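Local coordinates for protein metallopeptidase containing co-catalytic metalloactive site (Shewanella denitrificans OS217, PDB 3B2Y) that binds a metal ion, nickel in this crystal, and is probably a zinc-dependent metallocarboxypeptidase-like hydrolase of the peptidase M14 family, at residues Y179-S193 / G220-A232. Residues are numbered along the deposited sequence; the frame is centred on the assembly and turned at random.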
loop_
_atom_site.group_PDB
_atom_site.type_symbol
_atom_site.label_atom_id
_atom_site.label_comp_id
_atom_site.label_asym_id
_atom_site.label_seq_id
_atom_site.Cartn_x
_atom_site.Cartn_y
_atom_site.Cartn_z
ATOM N N TYR A 179 12.065 4.228 4.930
ATOM C CA TYR A 179 11.511 5.504 5.350
ATOM C C TYR A 179 10.017 5.464 5.133
ATOM O O TYR A 179 9.509 4.485 4.619
ATOM C CB TYR A 179 12.188 6.707 4.641
ATOM C CG TYR A 179 12.069 6.701 3.150
ATOM C CD1 TYR A 179 12.919 5.929 2.362
ATOM C CD2 TYR A 179 11.110 7.484 2.510
ATOM C CE1 TYR A 179 12.815 5.924 0.975
ATOM C CE2 TYR A 179 11.021 7.515 1.119
ATOM C CZ TYR A 179 11.867 6.722 0.354
ATOM O OH TYR A 179 11.742 6.732 -1.021
ATOM N N VAL A 180 9.353 6.507 5.613
ATOM C CA VAL A 180 7.929 6.615 5.544
ATOM C C VAL A 180 7.524 8.053 5.180
ATOM O O VAL A 180 8.052 9.023 5.733
ATOM C CB VAL A 180 7.270 6.220 6.874
ATOM C CG1 VAL A 180 7.680 7.183 8.050
ATOM C CG2 VAL A 180 5.789 6.266 6.685
ATOM N N TYR A 181 6.600 8.196 4.243
ATOM C CA TYR A 181 5.923 9.478 4.052
ATOM C C TYR A 181 4.751 9.552 5.012
ATOM O O TYR A 181 4.025 8.591 5.144
ATOM C CB TYR A 181 5.316 9.548 2.659
ATOM C CG TYR A 181 6.270 9.595 1.516
ATOM C CD1 TYR A 181 6.760 8.431 0.930
ATOM C CD2 TYR A 181 6.638 10.802 0.975
ATOM C CE1 TYR A 181 7.600 8.487 -0.138
ATOM C CE2 TYR A 181 7.459 10.875 -0.106
ATOM C CZ TYR A 181 7.950 9.732 -0.664
ATOM O OH TYR A 181 8.812 9.851 -1.748
ATOM N N SER A 182 4.493 10.681 5.632
ATOM C CA SER A 182 3.332 10.764 6.514
ATOM C C SER A 182 2.592 12.102 6.384
ATOM O O SER A 182 3.180 13.104 6.022
ATOM C CB SER A 182 3.753 10.500 7.975
ATOM O OG SER A 182 4.211 11.649 8.580
ATOM N N PHE A 183 1.305 12.081 6.718
ATOM C CA PHE A 183 0.407 13.253 6.713
ATOM C C PHE A 183 -0.405 13.201 8.016
ATOM O O PHE A 183 -1.077 12.216 8.303
ATOM C CB PHE A 183 -0.532 13.237 5.495
ATOM C CG PHE A 183 0.172 13.041 4.142
ATOM C CD1 PHE A 183 0.665 11.789 3.760
ATOM C CD2 PHE A 183 0.338 14.088 3.291
ATOM C CE1 PHE A 183 1.294 11.614 2.544
ATOM C CE2 PHE A 183 0.966 13.909 2.098
ATOM C CZ PHE A 183 1.433 12.666 1.726
ATOM N N GLU A 184 -0.287 14.250 8.824
ATOM C CA GLU A 184 -1.135 14.461 10.001
ATOM C C GLU A 184 -1.551 15.919 10.007
ATOM O O GLU A 184 -0.802 16.779 9.510
ATOM C CB GLU A 184 -0.392 14.155 11.317
ATOM C CG GLU A 184 0.247 12.750 11.341
ATOM C CD GLU A 184 0.733 12.329 12.722
ATOM O OE1 GLU A 184 0.093 12.694 13.735
ATOM O OE2 GLU A 184 1.767 11.633 12.802
ATOM N N PRO A 185 -2.709 16.228 10.614
ATOM C CA PRO A 185 -3.135 17.627 10.726
ATOM C C PRO A 185 -2.480 18.319 11.928
ATOM O O PRO A 185 -3.168 18.807 12.812
ATOM C CB PRO A 185 -4.652 17.502 10.909
ATOM C CG PRO A 185 -4.800 16.257 11.731
ATOM C CD PRO A 185 -3.687 15.321 11.229
ATOM N N THR A 186 -1.154 18.364 11.926
ATOM C CA THR A 186 -0.357 18.911 13.006
ATOM C C THR A 186 0.893 19.486 12.349
ATOM O O THR A 186 1.180 19.158 11.186
ATOM C CB THR A 186 0.033 17.813 14.076
ATOM O OG1 THR A 186 0.826 16.781 13.478
ATOM C CG2 THR A 186 -1.204 17.181 14.710
ATOM N N GLN A 187 1.623 20.312 13.098
ATOM C CA GLN A 187 2.893 20.926 12.653
ATOM C C GLN A 187 3.994 19.916 12.465
ATOM O O GLN A 187 4.742 19.959 11.472
ATOM C CB GLN A 187 3.411 21.944 13.701
ATOM C CG GLN A 187 2.538 23.140 13.901
ATOM C CD GLN A 187 1.833 23.506 12.638
ATOM O OE1 GLN A 187 2.464 23.892 11.647
ATOM N NE2 GLN A 187 0.512 23.333 12.634
ATOM N N THR A 188 4.079 19.022 13.444
ATOM C CA THR A 188 5.194 18.106 13.628
ATOM C C THR A 188 4.634 16.690 13.606
ATOM O O THR A 188 3.466 16.491 13.934
ATOM C CB THR A 188 5.910 18.421 14.989
ATOM O OG1 THR A 188 6.817 19.518 14.800
ATOM C CG2 THR A 188 6.705 17.231 15.552
ATOM N N PRO A 189 5.432 15.698 13.158
ATOM C CA PRO A 189 4.948 14.323 13.183
ATOM C C PRO A 189 4.648 13.897 14.600
ATOM O O PRO A 189 5.395 14.278 15.506
ATOM C CB PRO A 189 6.141 13.529 12.656
ATOM C CG PRO A 189 6.925 14.496 11.891
ATOM C CD PRO A 189 6.774 15.785 12.565
ATOM N N GLY A 190 3.581 13.121 14.796
ATOM C CA GLY A 190 3.249 12.586 16.118
ATOM C C GLY A 190 3.439 11.101 16.218
ATOM O O GLY A 190 4.141 10.473 15.380
ATOM N N ARG A 191 2.729 10.500 17.182
ATOM C CA ARG A 191 2.836 9.044 17.412
ATOM C C ARG A 191 2.470 8.201 16.194
ATOM O O ARG A 191 3.027 7.108 15.983
ATOM C CB ARG A 191 2.062 8.599 18.684
ATOM C CG ARG A 191 2.941 8.422 19.897
ATOM N N PHE A 192 1.504 8.652 15.394
ATOM C CA PHE A 192 1.145 7.918 14.157
ATOM C C PHE A 192 2.393 7.665 13.312
ATOM O O PHE A 192 2.711 6.505 12.976
ATOM C CB PHE A 192 0.045 8.667 13.366
ATOM C CG PHE A 192 -0.257 8.082 12.030
ATOM C CD1 PHE A 192 -1.002 6.930 11.908
ATOM C CD2 PHE A 192 0.214 8.683 10.872
ATOM C CE1 PHE A 192 -1.262 6.360 10.633
ATOM C CE2 PHE A 192 -0.047 8.148 9.639
ATOM C CZ PHE A 192 -0.809 6.951 9.531
ATOM N N SER A 193 3.071 8.759 12.954
ATOM C CA SER A 193 4.225 8.742 12.014
ATOM C C SER A 193 5.409 7.980 12.636
ATOM O O SER A 193 6.039 7.143 11.996
ATOM C CB SER A 193 4.692 10.172 11.675
ATOM O OG SER A 193 3.651 10.983 11.162
ATOM N N GLY A 220 14.008 9.438 9.076
ATOM C CA GLY A 220 13.227 8.428 8.363
ATOM C C GLY A 220 11.773 8.770 8.016
ATOM O O GLY A 220 11.041 7.903 7.623
ATOM N N VAL A 221 11.372 10.025 8.189
ATOM C CA VAL A 221 10.028 10.501 7.921
ATOM C C VAL A 221 10.101 11.646 6.922
ATOM O O VAL A 221 11.014 12.486 7.010
ATOM C CB VAL A 221 9.345 10.961 9.220
ATOM C CG1 VAL A 221 7.977 11.576 8.924
ATOM C CG2 VAL A 221 9.177 9.751 10.156
ATOM N N ILE A 222 9.224 11.601 5.911
ATOM C CA ILE A 222 8.932 12.769 5.066
ATOM C C ILE A 222 7.515 13.228 5.416
ATOM O O ILE A 222 6.562 12.474 5.229
ATOM C CB ILE A 222 9.026 12.401 3.570
ATOM C CG1 ILE A 222 10.475 12.116 3.174
ATOM C CG2 ILE A 222 8.407 13.500 2.663
ATOM C CD1 ILE A 222 10.566 10.869 2.194
ATOM N N PHE A 223 7.376 14.456 5.905
ATOM C CA PHE A 223 6.123 14.857 6.526
ATOM C C PHE A 223 5.310 15.894 5.727
ATOM O O PHE A 223 5.796 16.969 5.392
ATOM C CB PHE A 223 6.433 15.393 7.914
ATOM C CG PHE A 223 5.225 15.660 8.747
ATOM C CD1 PHE A 223 4.389 14.637 9.109
ATOM C CD2 PHE A 223 4.962 16.950 9.227
ATOM C CE1 PHE A 223 3.281 14.870 9.910
ATOM C CE2 PHE A 223 3.852 17.181 10.019
ATOM C CZ PHE A 223 3.009 16.116 10.343
ATOM N N ASN A 224 4.059 15.552 5.436
ATOM C CA ASN A 224 3.129 16.492 4.835
ATOM C C ASN A 224 3.632 17.058 3.521
ATOM O O ASN A 224 3.437 18.229 3.231
ATOM C CB ASN A 224 2.747 17.615 5.802
ATOM C CG ASN A 224 1.617 17.213 6.764
ATOM O OD1 ASN A 224 0.967 16.189 6.587
ATOM N ND2 ASN A 224 1.373 18.043 7.751
ATOM N N HIS A 225 4.244 16.197 2.723
ATOM C CA HIS A 225 4.680 16.556 1.378
ATOM C C HIS A 225 3.542 16.177 0.390
ATOM O O HIS A 225 3.372 15.037 0.075
ATOM C CB HIS A 225 5.950 15.774 1.033
ATOM C CG HIS A 225 6.386 15.916 -0.399
ATOM N ND1 HIS A 225 7.192 16.949 -0.834
ATOM C CD2 HIS A 225 6.130 15.147 -1.494
ATOM C CE1 HIS A 225 7.417 16.811 -2.133
ATOM N NE2 HIS A 225 6.775 15.731 -2.561
ATOM N N PHE A 226 2.784 17.152 -0.058
ATOM C CA PHE A 226 1.696 16.908 -0.990
ATOM C C PHE A 226 2.117 16.886 -2.446
ATOM O O PHE A 226 2.883 17.675 -2.892
ATOM C CB PHE A 226 0.545 17.848 -0.765
ATOM C CG PHE A 226 -0.161 17.636 0.518
ATOM C CD1 PHE A 226 0.353 18.105 1.692
ATOM C CD2 PHE A 226 -1.362 16.965 0.565
ATOM C CE1 PHE A 226 -0.291 17.900 2.869
ATOM C CE2 PHE A 226 -1.988 16.779 1.741
ATOM C CZ PHE A 226 -1.450 17.254 2.891
ATOM N N ASP A 227 1.596 15.928 -3.170
ATOM C CA ASP A 227 1.847 15.788 -4.579
ATOM C C ASP A 227 0.548 15.268 -5.194
ATOM O O ASP A 227 -0.530 15.499 -4.617
ATOM C CB ASP A 227 3.003 14.831 -4.774
ATOM C CG ASP A 227 2.737 13.477 -4.183
ATOM O OD1 ASP A 227 1.638 13.260 -3.583
ATOM O OD2 ASP A 227 3.628 12.608 -4.354
ATOM N N THR A 228 0.603 14.563 -6.330
ATOM C CA THR A 228 -0.656 14.095 -6.955
ATOM C C THR A 228 -0.920 12.588 -6.771
ATOM O O THR A 228 -1.634 11.966 -7.563
ATOM C CB THR A 228 -0.748 14.414 -8.467
ATOM O OG1 THR A 228 0.192 13.614 -9.213
ATOM C CG2 THR A 228 -0.555 15.881 -8.716
ATOM N N SER A 229 -0.378 12.043 -5.707
ATOM C CA SER A 229 -0.470 10.642 -5.386
ATOM C C SER A 229 -1.864 10.335 -4.840
ATOM O O SER A 229 -2.633 11.235 -4.430
ATOM C CB SER A 229 0.557 10.300 -4.312
ATOM O OG SER A 229 0.224 10.967 -3.100
ATOM N N PHE A 230 -2.178 9.056 -4.819
ATOM C CA PHE A 230 -3.451 8.565 -4.320
ATOM C C PHE A 230 -3.632 8.962 -2.843
ATOM O O PHE A 230 -4.640 9.492 -2.455
ATOM C CB PHE A 230 -3.407 7.044 -4.413
ATOM C CG PHE A 230 -4.635 6.330 -3.912
ATOM C CD1 PHE A 230 -5.820 6.480 -4.544
ATOM C CD2 PHE A 230 -4.536 5.394 -2.875
ATOM C CE1 PHE A 230 -6.985 5.770 -4.107
ATOM C CE2 PHE A 230 -5.651 4.643 -2.452
ATOM C CZ PHE A 230 -6.889 4.834 -3.087
ATOM N N GLU A 231 -2.588 8.750 -2.061
ATOM C CA GLU A 231 -2.612 9.056 -0.620
ATOM C C GLU A 231 -2.794 10.560 -0.362
ATOM O O GLU A 231 -3.524 10.940 0.541
ATOM C CB GLU A 231 -1.390 8.418 0.083
ATOM C CG GLU A 231 -0.009 8.835 -0.454
ATOM C CD GLU A 231 0.531 8.003 -1.636
ATOM O OE1 GLU A 231 -0.232 7.348 -2.380
ATOM O OE2 GLU A 231 1.764 8.045 -1.827
ATOM N N ALA A 232 -2.128 11.432 -1.089
ATOM C CA ALA A 232 -2.326 12.880 -0.855
ATOM C C ALA A 232 -3.741 13.293 -1.223
ATOM O O ALA A 232 -4.347 14.152 -0.558
ATOM C CB ALA A 232 -1.295 13.735 -1.617
HETATM O O HOH W 1 4.310 13.287 3.293
#
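With its CG trans to the backbone N (chi1 -172°), F223 swings its ring under the 184-189 loop, where P189 CG sits over one face, 3.9 Å from the ring centroid in a CH-pi contact. S182 OG lies at the ring edge, 3.0 Å from F223 CD1, and the carbonyl oxygens of T186 and Q187 also face the rim. An alanine in place of F223 would probably leave P189 without its aromatic floor and the loop freer to shift. On the other sheet face, I222 CD1 sits over one face of the Y181 ring, toward its rim, in a CH-pi contact, and also packs 3.4 Å from Y179 CD2. Parallel strand pairing joins the two segments, ending with N224 N to S182 O (2.7 Å, nearly straight at 177°). Beyond it the N224 amide turns back, and ND2 donates in its own plane to E184 O at 3.1 Å. A water bridges S182 O and H225 N, while F183 directs its edge at the F226 face, planes 72° apart. Strand 221-223 is outermost in the mixed sheet; strand 179-183 separates it from antiparallel strand 242-248, where Y181 touches E246, the predicted proton donor/acceptor. F183 also reaches V235 of helix 230-236.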